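PDB 3UIB: mitogen-activated protein kinase from Leishmania major, which probably phosphorylates proteins on serine and threonine using ATP, as a MAP-kinase-family enzyme, and here holds the inhibitor SB203580. Local coordinates for residues 49-54 with 110-115; 157-162 with 175-180; 137-142 with 169-174. All blocks are in the same frame, centred on the assembly; numbering follows the deposited sequence.

Contact 1: residues 49-54 with 110-115; sequences VAIKRV and YLVTEL. With SB2 (4-[5-(4-fluoro-phenyl)-2-(4-methanesulfinyl-phenyl)-3H-imidazol-4-yl]-pyridine), chain B.
Ile51 and Val112 run alongside each other on one face of an antiparallel strand pair, with Ile51 CG1 3.8 Å from Val112 CG2. The other valine branch, CG1, serves a different neighbour: placed opposite the backbone N by a chi1 of -174°, it reaches back to Val49, whose side chain it crosses at a slant. A valine suits this place because its two methyl groups can serve two partners: CG1 meets Val49 and CG2 meets Ile51. The opposite face carries Ala50, Lys52, Leu111 and Thr113, and it receives the inhibitor. Ala50 is small enough for the pyridine ring to come close, SB2 CB2 lying 3.5 Å from Ala50 CB; Leu115 leads into the hinge, where Met116 N is hydrogen-bonded to the inhibitor. The fluorophenyl group sits against Lys52 CB, Leu111 and Thr113; Thr113 turns CG2 toward the fluorine, FD3, at 3.4 Å, while its OG1 faces the ring carbon CD2. This is the position of the kinase gatekeeper, where a modest side chain lets an aryl group pass inward. Four backbone bonds fix the register, among them Lys52 N to Leu111 O at 2.8 Å. Beyond the pair, strand 37-42 takes the other edge of 48-53. Lys52, with its chain stretched out, makes a salt bridge through NZ to Glu79 of helix 70-85, which Leu111 also touches.

Contact 2: residues 157-162 with 175-180; sequences HRDLHP and ICDFNL. With SB2 (4-[5-(4-fluoro-phenyl)-2-(4-methanesulfinyl-phenyl)-3H-imidazol-4-yl]-pyridine), chain B.
His157 lays its imidazole face over the backbone of Phe178, whose CA stands 4.0 Å from the ring centroid and almost on the ring normal. On the opposite face, nearer the rim, lies Leu160 CD1. The ring is thus held between the Phe178 backbone and a leucine methyl, while its nitrogens do polar work: NE2 donates to Cys176 O at 2.8 Å, the acceptor somewhat out of the ring plane, and ND1 takes a weak bond from Asp159 N. A chi1 of -163° swings the ring away from the His157 amide nitrogen and across to 175-180. Histidine suits this place, being flat enough to be sandwiched and polar at two edge positions. Ile175 CG2 approaches the ring edge 3.4 Å from His157 CD2. A water adds a second link by donating to His157 O and Asp177 O. The carboxylates of Asp159 and Asp177 come within 4.0 Å, OD2 to OD2, and Asp159 OD1 has Arg200 as its salt-bridge partner. The inhibitor's methylsulfinylphenyl end lies beside Asp177 OD1 and the edge of the His161 ring, and its imidazole near Cys176 SG. Phe178 packs its ring on Leu82 and Leu83 of helix 70-85. The histidine of the kinase HRD motif, His157-Arg158-Asp159, thus packs on the DFG-equivalent motif, Asp177-Phe178-Asn179, and hydrogen-bonds the residue just before it, coupling catalytic loop to activation segment.

Contact 3: residues 137-142 with 169-174; sequences QYFMYH and DNNDIT
The Tyr138 ring has His142 NE2 over one face, toward the rim, and the carboxylate of Asp172 at its edge in plane, with ring and carboxylate turned 85° to each other. Its hydroxyl donates to that group: Tyr138 OH lies 2.7 Å from Asp172 OD2, on the syn side of that oxygen but 29° out of the carboxylate plane. Tyrosine suits the place because it is long enough to reach from the helix, which Tyr138 does with CG anti to the backbone N (chi1 -166°). The His142 ring lies near the same oxygen, CE1 3.8 Å from Asp172 OD2, but its ND1 is hydrogen-bonded to Asn90. The Phe139 ring is met obliquely by Ile173 CD1, 3.6 Å from Phe139 CD1, and by the amide of Asn171, with ND2 3.9 Å from Phe139 CE1. Ile173, buried, also sets CG2 against His142 CB, so its two branches are divided between two helix residues. Asn171 holds the turn at a positive phi, which asparagine tolerates well. The contact thus seats helix 133-153 against the antiparallel hairpin of strands 165-167 and 173-175, an element of the C-terminal lobe that in protein kinases joins the catalytic loop to the DFG segment.

How the contacts relate
From the N terminus, contact 1 closes first: strand 48-53 meets strand 110-114 after a long excursion that includes helix 70-85. Contacts 2 and 3 follow and cross. Helix segment 137-142 opens contact 3, 157-162 opens contact 2, then 169-174 closes contact 3 and 175-180, directly following it, closes contact 2. The same run of chain is thereby fixed first to the helix and next to the catalytic loop. Contact 1 belongs to the N-terminal lobe, the crossed pair to the C-terminal lobe. The centres of contacts 1 and 2 lie about 17 Å apart without touching, yet the inhibitor contacts both and so spans the cleft.

Contact 1: residues 49-54 with 110-115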
loop_
_atom_site.group_PDB
_atom_site.type_symbol
_atom_site.label_atom_id
_atom_site.label_comp_id
_atom_site.label_asym_id
_atom_site.label_seq_id
_atom_site.Cartn_x
_atom_site.Cartn_y
_atom_site.Cartn_z
ATOM N N VAL A 49 -17.904 13.653 -2.185
ATOM C CA VAL A 49 -17.209 12.671 -3.025
ATOM C C VAL A 49 -15.871 13.173 -3.590
ATOM O O VAL A 49 -15.549 14.356 -3.468
ATOM C CB VAL A 49 -18.130 12.085 -4.139
ATOM C CG1 VAL A 49 -19.186 11.148 -3.558
ATOM C CG2 VAL A 49 -18.771 13.181 -4.993
ATOM N N ALA A 50 -15.090 12.252 -4.193
ATOM C CA ALA A 50 -13.800 12.517 -4.831
ATOM C C ALA A 50 -13.867 12.063 -6.290
ATOM O O ALA A 50 -14.127 10.887 -6.562
ATOM C CB ALA A 50 -12.689 11.779 -4.099
ATOM N N ILE A 51 -13.674 13.008 -7.227
ATOM C CA ILE A 51 -13.740 12.726 -8.660
ATOM C C ILE A 51 -12.350 12.814 -9.299
ATOM O O ILE A 51 -11.686 13.848 -9.201
ATOM C CB ILE A 51 -14.823 13.568 -9.406
ATOM C CG1 ILE A 51 -16.168 13.586 -8.649
ATOM C CG2 ILE A 51 -15.032 13.066 -10.835
ATOM C CD1 ILE A 51 -16.500 14.905 -8.010
ATOM N N LYS A 52 -11.918 11.711 -9.935
ATOM C CA LYS A 52 -10.626 11.587 -10.614
ATOM C C LYS A 52 -10.846 11.639 -12.126
ATOM O O LYS A 52 -11.683 10.902 -12.653
ATOM C CB LYS A 52 -9.935 10.272 -10.200
ATOM C CG LYS A 52 -8.481 10.113 -10.653
ATOM C CD LYS A 52 -7.926 8.749 -10.242
ATOM C CE LYS A 52 -6.836 8.249 -11.160
ATOM N NZ LYS A 52 -6.357 6.905 -10.754
ATOM N N ARG A 53 -10.107 12.522 -12.815
ATOM C CA ARG A 53 -10.199 12.676 -14.266
ATOM C C ARG A 53 -8.907 12.236 -14.953
ATOM O O ARG A 53 -7.832 12.778 -14.671
ATOM C CB ARG A 53 -10.572 14.114 -14.647
ATOM N N VAL A 54 -9.018 11.227 -15.838
ATOM C CA VAL A 54 -7.910 10.662 -16.618
ATOM C C VAL A 54 -8.322 10.571 -18.105
ATOM O O VAL A 54 -9.347 9.964 -18.414
ATOM C CB VAL A 54 -7.354 9.333 -16.007
ATOM C CG1 VAL A 54 -8.429 8.250 -15.872
ATOM C CG2 VAL A 54 -6.139 8.818 -16.774
ATOM N N TYR A 110 -13.849 9.602 -16.094
ATOM C CA TYR A 110 -14.202 10.144 -14.782
ATOM C C TYR A 110 -14.451 9.009 -13.769
ATOM O O TYR A 110 -15.166 8.052 -14.081
ATOM C CB TYR A 110 -15.441 11.068 -14.910
ATOM C CG TYR A 110 -16.690 10.386 -15.441
ATOM C CD1 TYR A 110 -16.837 10.112 -16.798
ATOM C CD2 TYR A 110 -17.730 10.030 -14.587
ATOM C CE1 TYR A 110 -17.969 9.460 -17.286
ATOM C CE2 TYR A 110 -18.870 9.384 -15.064
ATOM C CZ TYR A 110 -18.987 9.105 -16.415
ATOM O OH TYR A 110 -20.113 8.477 -16.890
ATOM N N LEU A 111 -13.846 9.103 -12.570
ATOM C CA LEU A 111 -14.016 8.091 -11.521
ATOM C C LEU A 111 -14.460 8.716 -10.216
ATOM O O LEU A 111 -13.869 9.704 -9.787
ATOM C CB LEU A 111 -12.738 7.265 -11.311
ATOM C CG LEU A 111 -12.414 6.185 -12.339
ATOM C CD1 LEU A 111 -11.078 5.540 -12.040
ATOM C CD2 LEU A 111 -13.506 5.124 -12.415
ATOM N N VAL A 112 -15.504 8.145 -9.585
ATOM C CA VAL A 112 -16.063 8.668 -8.333
ATOM C C VAL A 112 -15.985 7.645 -7.181
ATOM O O VAL A 112 -16.376 6.491 -7.352
ATOM C CB VAL A 112 -17.508 9.234 -8.529
ATOM C CG1 VAL A 112 -18.033 9.906 -7.263
ATOM C CG2 VAL A 112 -17.580 10.206 -9.705
ATOM N N THR A 113 -15.461 8.093 -6.018
ATOM C CA THR A 113 -15.338 7.361 -4.742
ATOM C C THR A 113 -15.727 8.344 -3.615
ATOM O O THR A 113 -16.022 9.506 -3.907
ATOM C CB THR A 113 -13.890 6.843 -4.501
ATOM O OG1 THR A 113 -12.977 7.941 -4.471
ATOM C CG2 THR A 113 -13.443 5.792 -5.512
ATOM N N GLU A 114 -15.707 7.897 -2.340
ATOM C CA GLU A 114 -15.982 8.767 -1.191
ATOM C C GLU A 114 -14.778 9.697 -0.995
ATOM O O GLU A 114 -13.648 9.292 -1.290
ATOM C CB GLU A 114 -16.185 7.935 0.085
ATOM C CG GLU A 114 -17.578 7.362 0.268
ATOM C CD GLU A 114 -17.751 6.564 1.548
ATOM O OE1 GLU A 114 -17.740 7.177 2.640
ATOM O OE2 GLU A 114 -17.888 5.322 1.460
ATOM N N LEU A 115 -15.004 10.929 -0.508
ATOM C CA LEU A 115 -13.904 11.862 -0.275
ATOM C C LEU A 115 -13.236 11.572 1.060
ATOM O O LEU A 115 -13.912 11.519 2.092
ATOM C CB LEU A 115 -14.354 13.331 -0.366
ATOM C CG LEU A 115 -13.255 14.399 -0.229
ATOM C CD1 LEU A 115 -12.359 14.454 -1.468
ATOM C CD2 LEU A 115 -13.856 15.767 0.052
HETATM O O2 SB2 B . 1.050 9.401 -5.186
HETATM C C1 SB2 B . 0.867 6.508 -4.588
HETATM S S1 SB2 B . 0.566 8.183 -3.952
HETATM C CA1 SB2 B . -3.231 7.762 -5.276
HETATM C CA2 SB2 B . -1.845 7.663 -5.159
HETATM C CA3 SB2 B . -1.187 8.304 -4.107
HETATM C CA4 SB2 B . -1.923 9.045 -3.175
HETATM C CA5 SB2 B . -3.311 9.144 -3.293
HETATM C CA6 SB2 B . -3.968 8.505 -4.350
HETATM N NB1 SB2 B . -10.373 10.907 -1.446
HETATM C CB2 SB2 B . -10.638 9.745 -2.067
HETATM C CB3 SB2 B . -9.689 9.149 -2.901
HETATM C CB4 SB2 B . -8.455 9.769 -3.092
HETATM C CB5 SB2 B . -8.202 10.976 -2.436
HETATM C CB6 SB2 B . -9.189 11.528 -1.611
HETATM N NC1 SB2 B . -6.155 9.227 -3.583
HETATM C CC2 SB2 B . -5.449 8.572 -4.527
HETATM N NC3 SB2 B . -6.214 8.049 -5.511
HETATM C CC4 SB2 B . -7.493 8.366 -5.247
HETATM C CC5 SB2 B . -7.433 9.134 -3.979
HETATM C CD1 SB2 B . -9.736 8.841 -6.309
HETATM C CD2 SB2 B . -10.817 8.406 -7.086
HETATM C CD3 SB2 B . -10.827 7.109 -7.616
HETATM C CD4 SB2 B . -9.756 6.247 -7.384
HETATM C CD5 SB2 B . -8.681 6.679 -6.610
HETATM C CD6 SB2 B . -8.670 7.969 -6.071
HETATM F FD3 SB2 B . -11.860 6.682 -8.359
#

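Contact 2: residues 157-162 with 175-180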
loop_
_atom_site.group_PDB
_atom_site.type_symbol
_atom_site.label_atom_id
_atom_site.label_comp_id
_atom_site.label_asym_id
_atom_site.label_seq_id
_atom_site.Cartn_x
_atom_site.Cartn_y
_atom_site.Cartn_z
ATOM N N HIS A 157 -0.183 -5.259 -3.088
ATOM C CA HIS A 157 -0.159 -3.806 -3.227
ATOM C C HIS A 157 1.124 -3.374 -3.946
ATOM O O HIS A 157 1.041 -2.696 -4.972
ATOM C CB HIS A 157 -0.297 -3.123 -1.854
ATOM C CG HIS A 157 -0.688 -1.688 -1.942
ATOM N ND1 HIS A 157 0.169 -0.737 -2.460
ATOM C CD2 HIS A 157 -1.844 -1.090 -1.589
ATOM C CE1 HIS A 157 -0.488 0.408 -2.399
ATOM N NE2 HIS A 157 -1.704 0.246 -1.878
ATOM N N ARG A 158 2.297 -3.817 -3.425
ATOM C CA ARG A 158 3.655 -3.583 -3.946
ATOM C C ARG A 158 4.206 -2.162 -3.713
ATOM O O ARG A 158 5.425 -1.976 -3.743
ATOM C CB ARG A 158 3.786 -4.030 -5.420
ATOM C CG ARG A 158 5.188 -4.418 -5.857
ATOM C CD ARG A 158 5.252 -4.535 -7.361
ATOM N NE ARG A 158 6.619 -4.726 -7.843
ATOM C CZ ARG A 158 6.930 -5.063 -9.091
ATOM N NH1 ARG A 158 5.974 -5.259 -9.993
ATOM N NH2 ARG A 158 8.199 -5.217 -9.444
ATOM N N ASP A 159 3.328 -1.177 -3.452
ATOM C CA ASP A 159 3.735 0.209 -3.219
ATOM C C ASP A 159 2.978 0.851 -2.021
ATOM O O ASP A 159 2.398 1.938 -2.134
ATOM C CB ASP A 159 3.630 1.015 -4.534
ATOM C CG ASP A 159 4.205 2.417 -4.483
ATOM O OD1 ASP A 159 5.397 2.558 -4.140
ATOM O OD2 ASP A 159 3.462 3.373 -4.801
ATOM N N LEU A 160 2.985 0.156 -0.864
ATOM C CA LEU A 160 2.322 0.657 0.347
ATOM C C LEU A 160 3.213 1.655 1.084
ATOM O O LEU A 160 4.360 1.347 1.414
ATOM C CB LEU A 160 1.862 -0.476 1.282
ATOM C CG LEU A 160 0.996 -0.054 2.487
ATOM C CD1 LEU A 160 -0.424 0.281 2.062
ATOM C CD2 LEU A 160 0.987 -1.132 3.560
ATOM N N HIS A 161 2.673 2.856 1.319
ATOM C CA HIS A 161 3.327 3.967 2.011
ATOM C C HIS A 161 2.262 4.898 2.606
ATOM O O HIS A 161 1.116 4.853 2.157
ATOM C CB HIS A 161 4.310 4.717 1.080
ATOM C CG HIS A 161 3.687 5.375 -0.110
ATOM N ND1 HIS A 161 3.618 4.737 -1.331
ATOM C CD2 HIS A 161 3.176 6.619 -0.239
ATOM C CE1 HIS A 161 3.044 5.599 -2.154
ATOM N NE2 HIS A 161 2.743 6.739 -1.533
ATOM N N PRO A 162 2.598 5.741 3.611
ATOM C CA PRO A 162 1.570 6.596 4.234
ATOM C C PRO A 162 0.751 7.511 3.313
ATOM O O PRO A 162 -0.350 7.929 3.688
ATOM C CB PRO A 162 2.360 7.366 5.293
ATOM C CG PRO A 162 3.529 6.506 5.600
ATOM C CD PRO A 162 3.900 5.898 4.295
ATOM N N ILE A 175 -7.292 1.884 2.105
ATOM C CA ILE A 175 -6.163 1.672 1.201
ATOM C C ILE A 175 -6.583 1.852 -0.268
ATOM O O ILE A 175 -7.629 1.346 -0.684
ATOM C CB ILE A 175 -5.513 0.277 1.467
ATOM C CG1 ILE A 175 -4.920 0.191 2.891
ATOM C CG2 ILE A 175 -4.455 -0.073 0.413
ATOM C CD1 ILE A 175 -4.553 -1.225 3.353
ATOM N N CYS A 176 -5.748 2.566 -1.042
ATOM C CA CYS A 176 -5.902 2.796 -2.481
ATOM C C CYS A 176 -4.545 2.551 -3.162
ATOM O O CYS A 176 -3.583 2.207 -2.478
ATOM C CB CYS A 176 -6.433 4.201 -2.760
ATOM S SG CYS A 176 -5.266 5.532 -2.367
ATOM N N ASP A 177 -4.468 2.735 -4.498
ATOM C CA ASP A 177 -3.253 2.588 -5.312
ATOM C C ASP A 177 -2.637 1.159 -5.274
ATOM O O ASP A 177 -1.408 1.009 -5.283
ATOM C CB ASP A 177 -2.225 3.707 -4.983
ATOM C CG ASP A 177 -1.409 4.204 -6.160
ATOM O OD1 ASP A 177 -1.959 4.977 -6.978
ATOM O OD2 ASP A 177 -0.201 3.875 -6.227
ATOM N N PHE A 178 -3.501 0.114 -5.259
ATOM C CA PHE A 178 -3.074 -1.296 -5.274
ATOM C C PHE A 178 -2.968 -1.843 -6.705
ATOM O O PHE A 178 -2.556 -2.989 -6.911
ATOM C CB PHE A 178 -3.917 -2.200 -4.341
ATOM C CG PHE A 178 -5.397 -1.901 -4.277
ATOM C CD1 PHE A 178 -6.276 -2.454 -5.201
ATOM C CD2 PHE A 178 -5.914 -1.081 -3.283
ATOM C CE1 PHE A 178 -7.642 -2.177 -5.142
ATOM C CE2 PHE A 178 -7.281 -0.800 -3.229
ATOM C CZ PHE A 178 -8.135 -1.349 -4.161
ATOM N N ASN A 179 -3.288 -0.985 -7.695
ATOM C CA ASN A 179 -3.189 -1.283 -9.124
ATOM C C ASN A 179 -1.828 -0.814 -9.647
ATOM O O ASN A 179 -1.456 0.349 -9.438
ATOM C CB ASN A 179 -4.323 -0.607 -9.905
ATOM C CG ASN A 179 -4.235 -0.831 -11.398
ATOM O OD1 ASN A 179 -4.178 -1.967 -11.882
ATOM N ND2 ASN A 179 -4.186 0.254 -12.160
ATOM N N LEU A 180 -1.097 -1.717 -10.336
ATOM C CA LEU A 180 0.223 -1.430 -10.898
ATOM C C LEU A 180 0.273 -1.671 -12.408
ATOM O O LEU A 180 -0.165 -2.714 -12.893
ATOM C CB LEU A 180 1.297 -2.256 -10.181
ATOM C CG LEU A 180 2.590 -1.514 -9.886
ATOM C CD1 LEU A 180 3.009 -1.709 -8.450
ATOM C CD2 LEU A 180 3.698 -1.933 -10.840
HETATM O O2 SB2 B . 1.050 9.401 -5.186
HETATM C C1 SB2 B . 0.867 6.508 -4.588
HETATM S S1 SB2 B . 0.566 8.183 -3.952
HETATM C CA1 SB2 B . -3.231 7.762 -5.276
HETATM C CA2 SB2 B . -1.845 7.663 -5.159
HETATM C CA3 SB2 B . -1.187 8.304 -4.107
HETATM C CA4 SB2 B . -1.923 9.045 -3.175
HETATM C CA5 SB2 B . -3.311 9.144 -3.293
HETATM C CA6 SB2 B . -3.968 8.505 -4.350
HETATM N NB1 SB2 B . -10.373 10.907 -1.446
HETATM C CB2 SB2 B . -10.638 9.745 -2.067
HETATM C CB3 SB2 B . -9.689 9.149 -2.901
HETATM C CB4 SB2 B . -8.455 9.769 -3.092
HETATM C CB5 SB2 B . -8.202 10.976 -2.436
HETATM C CB6 SB2 B . -9.189 11.528 -1.611
HETATM N NC1 SB2 B . -6.155 9.227 -3.583
HETATM C CC2 SB2 B . -5.449 8.572 -4.527
HETATM N NC3 SB2 B . -6.214 8.049 -5.511
HETATM C CC4 SB2 B . -7.493 8.366 -5.247
HETATM C CC5 SB2 B . -7.433 9.134 -3.979
HETATM C CD1 SB2 B . -9.736 8.841 -6.309
HETATM C CD2 SB2 B . -10.817 8.406 -7.086
HETATM C CD3 SB2 B . -10.827 7.109 -7.616
HETATM C CD4 SB2 B . -9.756 6.247 -7.384
HETATM C CD5 SB2 B . -8.681 6.679 -6.610
HETATM C CD6 SB2 B . -8.670 7.969 -6.071
HETATM F FD3 SB2 B . -11.860 6.682 -8.359
HETATM O O HOH W 1 0.679 -0.175 -6.472
#

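Contact 3: residues 137-142 with 169-174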
loop_
_atom_site.group_PDB
_atom_site.type_symbol
_atom_site.label_atom_id
_atom_site.label_comp_id
_atom_site.label_asym_id
_atom_site.label_seq_id
_atom_site.Cartn_x
_atom_site.Cartn_y
_atom_site.Cartn_z
ATOM N N GLN A 137 -1.855 1.496 17.256
ATOM C CA GLN A 137 -2.456 0.164 17.352
ATOM C C GLN A 137 -3.723 0.060 16.509
ATOM O O GLN A 137 -3.875 -0.914 15.767
ATOM C CB GLN A 137 -2.720 -0.193 18.818
ATOM C CG GLN A 137 -3.114 -1.651 19.062
ATOM C CD GLN A 137 -4.142 -1.795 20.161
ATOM O OE1 GLN A 137 -4.949 -0.887 20.439
ATOM N NE2 GLN A 137 -4.182 -2.970 20.767
ATOM N N TYR A 138 -4.604 1.078 16.589
ATOM C CA TYR A 138 -5.839 1.126 15.807
ATOM C C TYR A 138 -5.532 1.230 14.311
ATOM O O TYR A 138 -6.063 0.430 13.544
ATOM C CB TYR A 138 -6.751 2.273 16.265
ATOM C CG TYR A 138 -8.163 2.174 15.728
ATOM C CD1 TYR A 138 -9.093 1.316 16.309
ATOM C CD2 TYR A 138 -8.585 2.973 14.670
ATOM C CE1 TYR A 138 -10.398 1.230 15.827
ATOM C CE2 TYR A 138 -9.891 2.906 14.187
ATOM C CZ TYR A 138 -10.793 2.028 14.765
ATOM O OH TYR A 138 -12.073 1.938 14.272
ATOM N N PHE A 139 -4.649 2.187 13.908
ATOM C CA PHE A 139 -4.230 2.399 12.518
ATOM C C PHE A 139 -3.632 1.125 11.920
ATOM O O PHE A 139 -4.076 0.691 10.856
ATOM C CB PHE A 139 -3.228 3.572 12.399
ATOM C CG PHE A 139 -3.746 4.976 12.649
ATOM C CD1 PHE A 139 -5.091 5.290 12.459
ATOM C CD2 PHE A 139 -2.882 5.994 13.040
ATOM C CE1 PHE A 139 -5.562 6.587 12.681
ATOM C CE2 PHE A 139 -3.357 7.289 13.266
ATOM C CZ PHE A 139 -4.691 7.579 13.080
ATOM N N MET A 140 -2.660 0.508 12.629
ATOM C CA MET A 140 -2.004 -0.729 12.202
ATOM C C MET A 140 -2.989 -1.868 12.002
ATOM O O MET A 140 -2.915 -2.557 10.985
ATOM C CB MET A 140 -0.875 -1.139 13.159
ATOM C CG MET A 140 0.399 -0.307 13.007
ATOM S SD MET A 140 0.986 -0.084 11.307
ATOM C CE MET A 140 1.399 -1.782 10.850
ATOM N N TYR A 141 -3.941 -2.032 12.937
ATOM C CA TYR A 141 -4.962 -3.071 12.849
ATOM C C TYR A 141 -5.758 -2.944 11.555
ATOM O O TYR A 141 -5.933 -3.935 10.848
ATOM C CB TYR A 141 -5.878 -3.072 14.092
ATOM C CG TYR A 141 -6.762 -4.297 14.176
ATOM C CD1 TYR A 141 -6.215 -5.565 14.347
ATOM C CD2 TYR A 141 -8.148 -4.190 14.083
ATOM C CE1 TYR A 141 -7.021 -6.699 14.409
ATOM C CE2 TYR A 141 -8.966 -5.318 14.146
ATOM C CZ TYR A 141 -8.396 -6.571 14.307
ATOM O OH TYR A 141 -9.184 -7.691 14.367
ATOM N N HIS A 142 -6.163 -1.712 11.208
ATOM C CA HIS A 142 -6.895 -1.448 9.981
ATOM C C HIS A 142 -6.034 -1.545 8.734
ATOM O O HIS A 142 -6.510 -2.089 7.738
ATOM C CB HIS A 142 -7.676 -0.149 10.076
ATOM C CG HIS A 142 -8.864 -0.277 10.980
ATOM N ND1 HIS A 142 -10.097 -0.673 10.496
ATOM C CD2 HIS A 142 -8.950 -0.124 12.321
ATOM C CE1 HIS A 142 -10.893 -0.720 11.549
ATOM N NE2 HIS A 142 -10.248 -0.390 12.665
ATOM N N ASP A 169 -13.430 10.862 7.383
ATOM C CA ASP A 169 -13.946 11.915 8.263
ATOM C C ASP A 169 -14.218 11.337 9.661
ATOM O O ASP A 169 -14.044 12.038 10.660
ATOM C CB ASP A 169 -15.211 12.551 7.662
ATOM C CG ASP A 169 -14.975 13.277 6.348
ATOM O OD1 ASP A 169 -14.527 12.622 5.377
ATOM O OD2 ASP A 169 -15.264 14.492 6.282
ATOM N N ASN A 170 -14.575 10.031 9.723
ATOM C CA ASN A 170 -14.806 9.279 10.959
ATOM C C ASN A 170 -13.485 8.722 11.550
ATOM O O ASN A 170 -13.531 7.967 12.526
ATOM C CB ASN A 170 -15.850 8.169 10.741
ATOM C CG ASN A 170 -15.376 6.999 9.913
ATOM O OD1 ASN A 170 -14.829 6.023 10.431
ATOM N ND2 ASN A 170 -15.629 7.047 8.616
ATOM N N ASN A 171 -12.321 9.102 10.946
ATOM C CA ASN A 171 -10.934 8.758 11.319
ATOM C C ASN A 171 -10.423 7.359 10.897
ATOM O O ASN A 171 -9.223 7.093 11.018
ATOM C CB ASN A 171 -10.632 9.091 12.802
ATOM C CG ASN A 171 -9.169 9.144 13.173
ATOM O OD1 ASN A 171 -8.381 9.922 12.617
ATOM N ND2 ASN A 171 -8.779 8.323 14.142
ATOM N N ASP A 172 -11.303 6.490 10.361
ATOM C CA ASP A 172 -10.913 5.137 9.950
ATOM C C ASP A 172 -10.074 5.039 8.666
ATOM O O ASP A 172 -10.227 5.860 7.755
ATOM C CB ASP A 172 -12.107 4.175 9.975
ATOM C CG ASP A 172 -12.557 3.827 11.386
ATOM O OD1 ASP A 172 -12.795 4.761 12.186
ATOM O OD2 ASP A 172 -12.667 2.621 11.692
ATOM N N ILE A 173 -9.168 4.032 8.615
ATOM C CA ILE A 173 -8.223 3.787 7.523
ATOM C C ILE A 173 -8.761 3.063 6.274
ATOM O O ILE A 173 -9.525 2.103 6.380
ATOM C CB ILE A 173 -6.880 3.242 8.080
ATOM C CG1 ILE A 173 -5.900 4.409 8.275
ATOM C CG2 ILE A 173 -6.268 2.089 7.236
ATOM C CD1 ILE A 173 -4.719 4.129 9.118
ATOM N N THR A 174 -8.329 3.536 5.089
ATOM C CA THR A 174 -8.695 3.008 3.774
ATOM C C THR A 174 -7.450 2.969 2.883
ATOM O O THR A 174 -6.653 3.909 2.905
ATOM C CB THR A 174 -9.827 3.852 3.182
ATOM O OG1 THR A 174 -10.931 3.826 4.080
ATOM C CG2 THR A 174 -10.293 3.363 1.841
#